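Local structure of uncharacterized protein (Bacillus subtilis, 5DQV) at residues A52-A61 / S120-D128; A134-F144 / A161-L169. The protein probably acts as a metal-dependent nucleotide pyrophosphohydrolase of the HD-domain superfamily, with a nickel ion bound in the crystal. One frame throughout, in Å; residues are numbered along the deposited sequence.

Interaction 1 (A52-A61 / S120-D128); sequences ADLFIVETAA and SIEGKVVQD
The carboxylate of Glu122 receives the backbone N-H of Asp53 on the anti lone pair of OE2, the one turned away from OE1; Asp53 N to Glu122 OE2 is 2.9 Å and the N-H...O angle, 172°, is almost straight. OE1 is held in a salt bridge to Arg98, so both oxygens of this buried acid have partners, which fixes its rotation and would be expected to favour the charged form. The Asp53 carboxylate is met differently: Ile56 N approaches OD1 from above its plane, and this bond makes Asp53 the N-cap of helix 54-63. Asp53 thus caps its own helix with its side chain, while its backbone N-H joins that helix's start to Glu122 of helix 121-132. Within helix 54-63, one face of the Phe55 ring carries Thr59 OG1, offset toward the rim.

Glu122 CG packs on Val57 CG2 at 3.7 Å, and the bend at the second torsion (chi2 71°) then turns the carboxylate toward Asp53 N. Val57 CG1 meets Val125 CG1 at 3.9 Å, the two side chains crossing at about a right angle. Val125 points its other methyl, CG2, at Ala52 CB, 4.1 Å away. Further along, Val126 CG2 rests against both Val57 O (3.6 Å) and Ala60 CB (3.9 Å). The axes of the two short helical segments approach to 9.1 Å at 46°, a crossing filled by alanines, valines and the aliphatic part of Glu122.

Both helices belong to the HD domain, an all-helical fold. Val57 and Val125 also touch helix 33-50, through Ala43 and Ile46 respectively, whereas Ile56 and Val126 reach Arg98 and Met106 of helix 93-106. Phe55 and Thr59 pack on helix 8-24, placing helix 54-63 among four neighbouring helices.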
# COMPACT_ATOMS: atom_id res chain seq x y z
N ALA A 52 11.67 -31.29 -4.61
CA ALA A 52 11.86 -31.26 -3.18
C ALA A 52 10.75 -32.12 -2.56
O ALA A 52 9.81 -32.51 -3.26
CB ALA A 52 11.80 -29.83 -2.68
N ASP A 53 10.86 -32.46 -1.29
CA ASP A 53 9.80 -33.21 -0.61
C ASP A 53 8.58 -32.33 -0.42
O ASP A 53 8.63 -31.40 0.40
CB ASP A 53 10.27 -33.69 0.74
CG ASP A 53 9.23 -34.59 1.45
OD1 ASP A 53 8.02 -34.26 1.65
OD2 ASP A 53 9.67 -35.64 1.83
N LEU A 54 7.50 -32.60 -1.14
CA LEU A 54 6.35 -31.66 -1.16
C LEU A 54 5.57 -31.59 0.17
O LEU A 54 5.03 -30.52 0.55
CB LEU A 54 5.37 -32.01 -2.30
CG LEU A 54 5.88 -31.91 -3.72
CD1 LEU A 54 4.76 -32.12 -4.78
CD2 LEU A 54 6.64 -30.56 -3.98
N PHE A 55 5.52 -32.71 0.89
CA PHE A 55 4.83 -32.70 2.16
C PHE A 55 5.56 -31.83 3.15
O PHE A 55 4.94 -31.04 3.89
CB PHE A 55 4.62 -34.12 2.70
CG PHE A 55 3.86 -34.16 3.99
CD1 PHE A 55 2.54 -33.75 4.03
CD2 PHE A 55 4.47 -34.58 5.16
CE1 PHE A 55 1.83 -33.76 5.19
CE2 PHE A 55 3.79 -34.60 6.33
CZ PHE A 55 2.44 -34.20 6.35
N ILE A 56 6.89 -31.93 3.16
CA ILE A 56 7.66 -31.14 4.11
C ILE A 56 7.57 -29.68 3.70
O ILE A 56 7.42 -28.79 4.54
CB ILE A 56 9.16 -31.60 4.21
CG1 ILE A 56 9.29 -33.02 4.78
CG2 ILE A 56 9.95 -30.63 5.03
CD1 ILE A 56 8.59 -33.23 6.17
N VAL A 57 7.64 -29.41 2.40
CA VAL A 57 7.58 -28.03 1.93
C VAL A 57 6.25 -27.39 2.33
O VAL A 57 6.22 -26.27 2.88
CB VAL A 57 7.74 -27.96 0.42
CG1 VAL A 57 7.23 -26.58 -0.09
CG2 VAL A 57 9.21 -28.20 0.01
N GLU A 58 5.15 -28.12 2.09
CA GLU A 58 3.83 -27.54 2.39
C GLU A 58 3.63 -27.32 3.89
O GLU A 58 3.10 -26.28 4.29
CB GLU A 58 2.73 -28.40 1.84
CG GLU A 58 1.40 -27.74 1.89
CD GLU A 58 0.32 -28.58 1.29
OE1 GLU A 58 0.59 -29.73 0.83
OE2 GLU A 58 -0.81 -28.10 1.35
N THR A 59 3.98 -28.31 4.70
CA THR A 59 3.90 -28.22 6.14
C THR A 59 4.73 -27.09 6.72
O THR A 59 4.20 -26.27 7.48
CB THR A 59 4.23 -29.55 6.83
OG1 THR A 59 3.35 -30.55 6.33
CG2 THR A 59 4.05 -29.41 8.33
N ALA A 60 6.00 -27.00 6.30
CA ALA A 60 6.84 -25.88 6.71
C ALA A 60 6.31 -24.54 6.28
O ALA A 60 6.29 -23.57 7.06
CB ALA A 60 8.30 -26.09 6.21
N ALA A 61 5.80 -24.48 5.06
CA ALA A 61 5.23 -23.22 4.57
C ALA A 61 4.06 -22.84 5.45
O ALA A 61 3.92 -21.69 5.85
CB ALA A 61 4.78 -23.35 3.11
N SER A 120 18.08 -26.33 4.72
CA SER A 120 17.87 -27.52 3.91
C SER A 120 17.25 -27.23 2.54
O SER A 120 16.72 -26.14 2.30
CB SER A 120 16.93 -28.49 4.67
OG SER A 120 15.59 -27.96 4.78
N ILE A 121 17.29 -28.20 1.64
CA ILE A 121 16.60 -28.03 0.35
C ILE A 121 15.13 -27.51 0.46
O ILE A 121 14.68 -26.55 -0.22
CB ILE A 121 16.57 -29.35 -0.41
CG1 ILE A 121 17.95 -30.07 -0.46
CG2 ILE A 121 15.95 -29.16 -1.81
CD1 ILE A 121 19.02 -29.20 -1.14
N GLU A 122 14.34 -28.17 1.28
CA GLU A 122 12.95 -27.72 1.49
C GLU A 122 12.90 -26.36 2.14
O GLU A 122 12.00 -25.55 1.84
CB GLU A 122 12.20 -28.72 2.36
CG GLU A 122 11.90 -30.04 1.66
CD GLU A 122 13.14 -30.93 1.43
OE1 GLU A 122 14.09 -30.93 2.25
OE2 GLU A 122 13.13 -31.64 0.40
N GLY A 123 13.81 -26.11 3.06
CA GLY A 123 13.85 -24.80 3.69
C GLY A 123 14.12 -23.68 2.68
O GLY A 123 13.53 -22.62 2.74
N LYS A 124 14.99 -23.96 1.72
CA LYS A 124 15.31 -22.99 0.67
C LYS A 124 14.10 -22.73 -0.21
O LYS A 124 13.85 -21.59 -0.61
CB LYS A 124 16.49 -23.45 -0.16
CG LYS A 124 17.81 -23.31 0.56
CD LYS A 124 18.92 -24.00 -0.15
CE LYS A 124 20.30 -23.68 0.52
NZ LYS A 124 21.32 -24.42 -0.24
N VAL A 125 13.30 -23.78 -0.48
CA VAL A 125 12.08 -23.60 -1.24
C VAL A 125 11.08 -22.67 -0.49
O VAL A 125 10.53 -21.77 -1.06
CB VAL A 125 11.45 -24.96 -1.63
CG1 VAL A 125 10.02 -24.81 -2.17
CG2 VAL A 125 12.34 -25.72 -2.65
N VAL A 126 10.85 -22.96 0.79
CA VAL A 126 9.95 -22.14 1.61
C VAL A 126 10.42 -20.70 1.70
O VAL A 126 9.61 -19.75 1.61
CB VAL A 126 9.76 -22.76 3.00
CG1 VAL A 126 8.90 -21.86 3.90
CG2 VAL A 126 9.14 -24.22 2.90
N GLN A 127 11.73 -20.53 1.89
CA GLN A 127 12.31 -19.21 2.03
C GLN A 127 12.05 -18.41 0.76
O GLN A 127 11.62 -17.26 0.82
CB GLN A 127 13.82 -19.33 2.35
CG GLN A 127 14.53 -17.99 2.49
CD GLN A 127 15.97 -18.13 2.92
OE1 GLN A 127 16.81 -18.66 2.18
NE2 GLN A 127 16.25 -17.70 4.13
N ASP A 128 12.29 -19.04 -0.38
CA ASP A 128 12.07 -18.43 -1.69
C ASP A 128 10.62 -17.98 -1.89
O ASP A 128 10.35 -16.88 -2.34
CB ASP A 128 12.46 -19.43 -2.80
CG ASP A 128 13.99 -19.54 -3.03
OD1 ASP A 128 14.79 -18.84 -2.37
OD2 ASP A 128 14.37 -20.36 -3.93

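Interaction 2 (A134-F144 / A161-L169); sequences AIGAVGIARAF and AYAHFFHKL
Phe144 and Phe165 form the tight end of this contact, an offset edge-to-face pair with ring centroids 5.5 Å apart and planes at 64°. With CG opposite the carbonyl carbon (chi1 -69°), Phe165 swings its ring over to Phe144; its edge is turned to the Phe144 face, and the closest atoms, Phe165 CE2 and Phe144 CZ, are 3.6 Å apart. Ala161 CB presses on the same Phe144 ring, 3.4 Å from CE1. Ala143 CB lies 4.0 Å from both Phe165 CZ and Leu169 CD1.

The helices run at 130° to each other, their axes 9.9 Å apart, as an oblique antiparallel pair in this all-helical protein. At its C-terminal end helix 161-169 widens into a pi-type turn, where His164 O accepts from both Lys168 N and Leu169 N.

Toward Ala134 the packing stays close, now methyl groups against carbonyl oxygens: Leu169 sets CD2 3.5 Å from Ala134 O, and Ile135 CG2 touches Leu169 O. The loose side is that of His164 and Lys168, which reach solvent and have no atom within 4.5 Å of residues 134-144. Phe144 also packs on Ala141 of the second subunit, and Ala137 O accepts a hydrogen bond from Tyr195 OH of that subunit.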
# COMPACT_ATOMS: atom_id res chain seq x y z
N ALA A 134 6.95 -11.00 -1.08
CA ALA A 134 7.34 -9.68 -0.60
C ALA A 134 7.73 -8.76 -1.78
O ALA A 134 8.11 -7.61 -1.56
CB ALA A 134 8.53 -9.79 0.42
N ILE A 135 7.67 -9.28 -3.00
CA ILE A 135 8.00 -8.51 -4.19
C ILE A 135 6.85 -8.62 -5.22
O ILE A 135 5.87 -9.33 -4.98
CB ILE A 135 9.37 -8.90 -4.83
CG1 ILE A 135 9.43 -10.36 -5.28
CG2 ILE A 135 10.54 -8.61 -3.85
CD1 ILE A 135 10.74 -10.73 -6.01
N GLY A 136 6.95 -7.86 -6.29
CA GLY A 136 5.97 -7.90 -7.38
C GLY A 136 4.78 -7.09 -6.94
O GLY A 136 4.87 -6.34 -6.01
N ALA A 137 3.66 -7.22 -7.64
CA ALA A 137 2.44 -6.48 -7.29
C ALA A 137 2.00 -6.77 -5.87
O ALA A 137 1.60 -5.86 -5.13
CB ALA A 137 1.28 -6.80 -8.29
N VAL A 138 2.11 -8.04 -5.48
CA VAL A 138 1.73 -8.38 -4.11
C VAL A 138 2.70 -7.77 -3.09
O VAL A 138 2.26 -7.22 -2.05
CB VAL A 138 1.51 -9.94 -3.91
CG1 VAL A 138 2.69 -10.69 -4.33
CG2 VAL A 138 1.26 -10.25 -2.46
N GLY A 139 4.01 -7.78 -3.38
CA GLY A 139 4.95 -7.12 -2.43
C GLY A 139 4.72 -5.61 -2.27
O GLY A 139 4.87 -5.03 -1.15
N ILE A 140 4.34 -4.97 -3.37
CA ILE A 140 4.03 -3.54 -3.35
C ILE A 140 2.89 -3.29 -2.39
O ILE A 140 2.96 -2.41 -1.50
CB ILE A 140 3.68 -3.04 -4.79
CG1 ILE A 140 4.95 -2.92 -5.64
CG2 ILE A 140 3.01 -1.66 -4.76
CD1 ILE A 140 4.66 -2.99 -7.11
N ALA A 141 1.84 -4.09 -2.53
CA ALA A 141 0.65 -3.93 -1.66
C ALA A 141 1.03 -4.14 -0.22
O ALA A 141 0.63 -3.36 0.68
CB ALA A 141 -0.43 -4.91 -2.06
N ARG A 142 1.85 -5.14 0.01
CA ARG A 142 2.21 -5.46 1.38
C ARG A 142 3.06 -4.35 2.01
O ARG A 142 2.88 -4.02 3.18
CB ARG A 142 2.90 -6.81 1.45
CG ARG A 142 1.98 -7.97 1.22
CD ARG A 142 2.75 -9.28 1.27
NE ARG A 142 3.11 -9.55 2.66
CZ ARG A 142 4.18 -10.24 3.07
NH1 ARG A 142 5.06 -10.78 2.22
NH2 ARG A 142 4.35 -10.39 4.37
N ALA A 143 3.95 -3.77 1.22
CA ALA A 143 4.84 -2.70 1.72
C ALA A 143 4.02 -1.50 2.17
O ALA A 143 4.26 -0.92 3.24
CB ALA A 143 5.82 -2.27 0.66
N PHE A 144 3.05 -1.12 1.34
CA PHE A 144 2.23 0.03 1.66
C PHE A 144 1.26 -0.26 2.80
O PHE A 144 1.02 0.61 3.66
CB PHE A 144 1.54 0.56 0.41
CG PHE A 144 2.50 1.23 -0.56
CD1 PHE A 144 3.23 2.35 -0.17
CD2 PHE A 144 2.68 0.74 -1.81
CE1 PHE A 144 4.17 2.94 -1.03
CE2 PHE A 144 3.61 1.37 -2.71
CZ PHE A 144 4.31 2.45 -2.32
N ALA A 161 7.80 3.49 3.01
CA ALA A 161 7.66 2.35 2.15
C ALA A 161 8.65 2.46 1.00
O ALA A 161 9.32 1.48 0.64
CB ALA A 161 6.20 2.25 1.61
N TYR A 162 8.77 3.67 0.45
CA TYR A 162 9.62 3.93 -0.72
C TYR A 162 11.06 3.59 -0.35
O TYR A 162 11.75 2.87 -1.07
CB TYR A 162 9.54 5.38 -1.17
CG TYR A 162 10.20 5.64 -2.52
CD1 TYR A 162 9.62 5.19 -3.69
CD2 TYR A 162 11.39 6.35 -2.62
CE1 TYR A 162 10.17 5.47 -4.95
CE2 TYR A 162 11.99 6.58 -3.86
CZ TYR A 162 11.36 6.16 -5.03
OH TYR A 162 11.96 6.40 -6.27
N ALA A 163 11.49 4.04 0.82
CA ALA A 163 12.83 3.71 1.29
C ALA A 163 13.02 2.20 1.42
O ALA A 163 14.11 1.66 1.11
CB ALA A 163 13.15 4.44 2.64
N HIS A 164 11.96 1.52 1.86
CA HIS A 164 12.02 0.09 2.08
C HIS A 164 12.21 -0.69 0.76
O HIS A 164 12.85 -1.73 0.78
CB HIS A 164 10.76 -0.36 2.81
CG HIS A 164 10.74 -1.81 3.17
ND1 HIS A 164 11.60 -2.37 4.10
CD2 HIS A 164 9.87 -2.79 2.83
CE1 HIS A 164 11.31 -3.65 4.25
NE2 HIS A 164 10.26 -3.93 3.49
N PHE A 165 11.65 -0.22 -0.35
CA PHE A 165 11.93 -0.78 -1.66
C PHE A 165 13.43 -0.79 -1.95
O PHE A 165 13.96 -1.83 -2.35
CB PHE A 165 11.23 -0.01 -2.79
CG PHE A 165 9.71 -0.18 -2.80
CD1 PHE A 165 9.15 -1.40 -2.95
CD2 PHE A 165 8.87 0.90 -2.63
CE1 PHE A 165 7.72 -1.55 -2.91
CE2 PHE A 165 7.47 0.75 -2.58
CZ PHE A 165 6.91 -0.45 -2.73
N PHE A 166 14.09 0.35 -1.78
CA PHE A 166 15.53 0.47 -2.10
C PHE A 166 16.42 -0.29 -1.16
O PHE A 166 17.40 -0.92 -1.56
CB PHE A 166 15.95 1.95 -2.20
CG PHE A 166 15.42 2.59 -3.44
CD1 PHE A 166 14.12 3.04 -3.49
CD2 PHE A 166 16.20 2.65 -4.61
CE1 PHE A 166 13.59 3.57 -4.69
CE2 PHE A 166 15.69 3.22 -5.77
CZ PHE A 166 14.38 3.66 -5.82
N HIS A 167 16.08 -0.25 0.11
CA HIS A 167 16.92 -0.83 1.13
C HIS A 167 16.76 -2.34 1.22
O HIS A 167 17.72 -3.02 1.54
CB HIS A 167 16.64 -0.17 2.47
CG HIS A 167 17.10 1.25 2.54
ND1 HIS A 167 18.40 1.63 2.24
CD2 HIS A 167 16.45 2.38 2.90
CE1 HIS A 167 18.52 2.93 2.39
NE2 HIS A 167 17.35 3.41 2.80
N LYS A 168 15.57 -2.87 0.95
CA LYS A 168 15.32 -4.31 1.16
C LYS A 168 14.65 -5.03 -0.02
O LYS A 168 15.16 -6.04 -0.51
CB LYS A 168 14.50 -4.53 2.42
CG LYS A 168 14.47 -5.98 2.89
CD LYS A 168 13.18 -6.40 3.62
CE LYS A 168 13.19 -7.90 4.02
NZ LYS A 168 11.94 -8.66 3.64
N LEU A 169 13.50 -4.54 -0.48
CA LEU A 169 12.66 -5.37 -1.36
C LEU A 169 13.32 -5.58 -2.73
O LEU A 169 13.32 -6.71 -3.28
CB LEU A 169 11.28 -4.75 -1.50
CG LEU A 169 10.52 -4.64 -0.18
CD1 LEU A 169 9.16 -4.10 -0.48
CD2 LEU A 169 10.41 -6.00 0.51

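Interactions 1 and 2 follow one another along the chain: helix 121-132, which supplies most of residues 120-128, is followed, after a short turn, by helix 136-150 of interaction 2. Their centres are 24 Å apart, on opposite sides of the chain's centre, and their nearest atoms stay about 7 Å apart without touching. The nickel site of His35, His64, Asp65 and Asp130 relates them. The side chain of Val126 lies about 7 Å from the metal and that of Ala134 about 8 Å. In interaction 1, helix 54-63 runs up to His64 and Asp65, and helix 121-132 carries Asp130. Interaction 2 begins just after Asp130 and extends toward the second subunit.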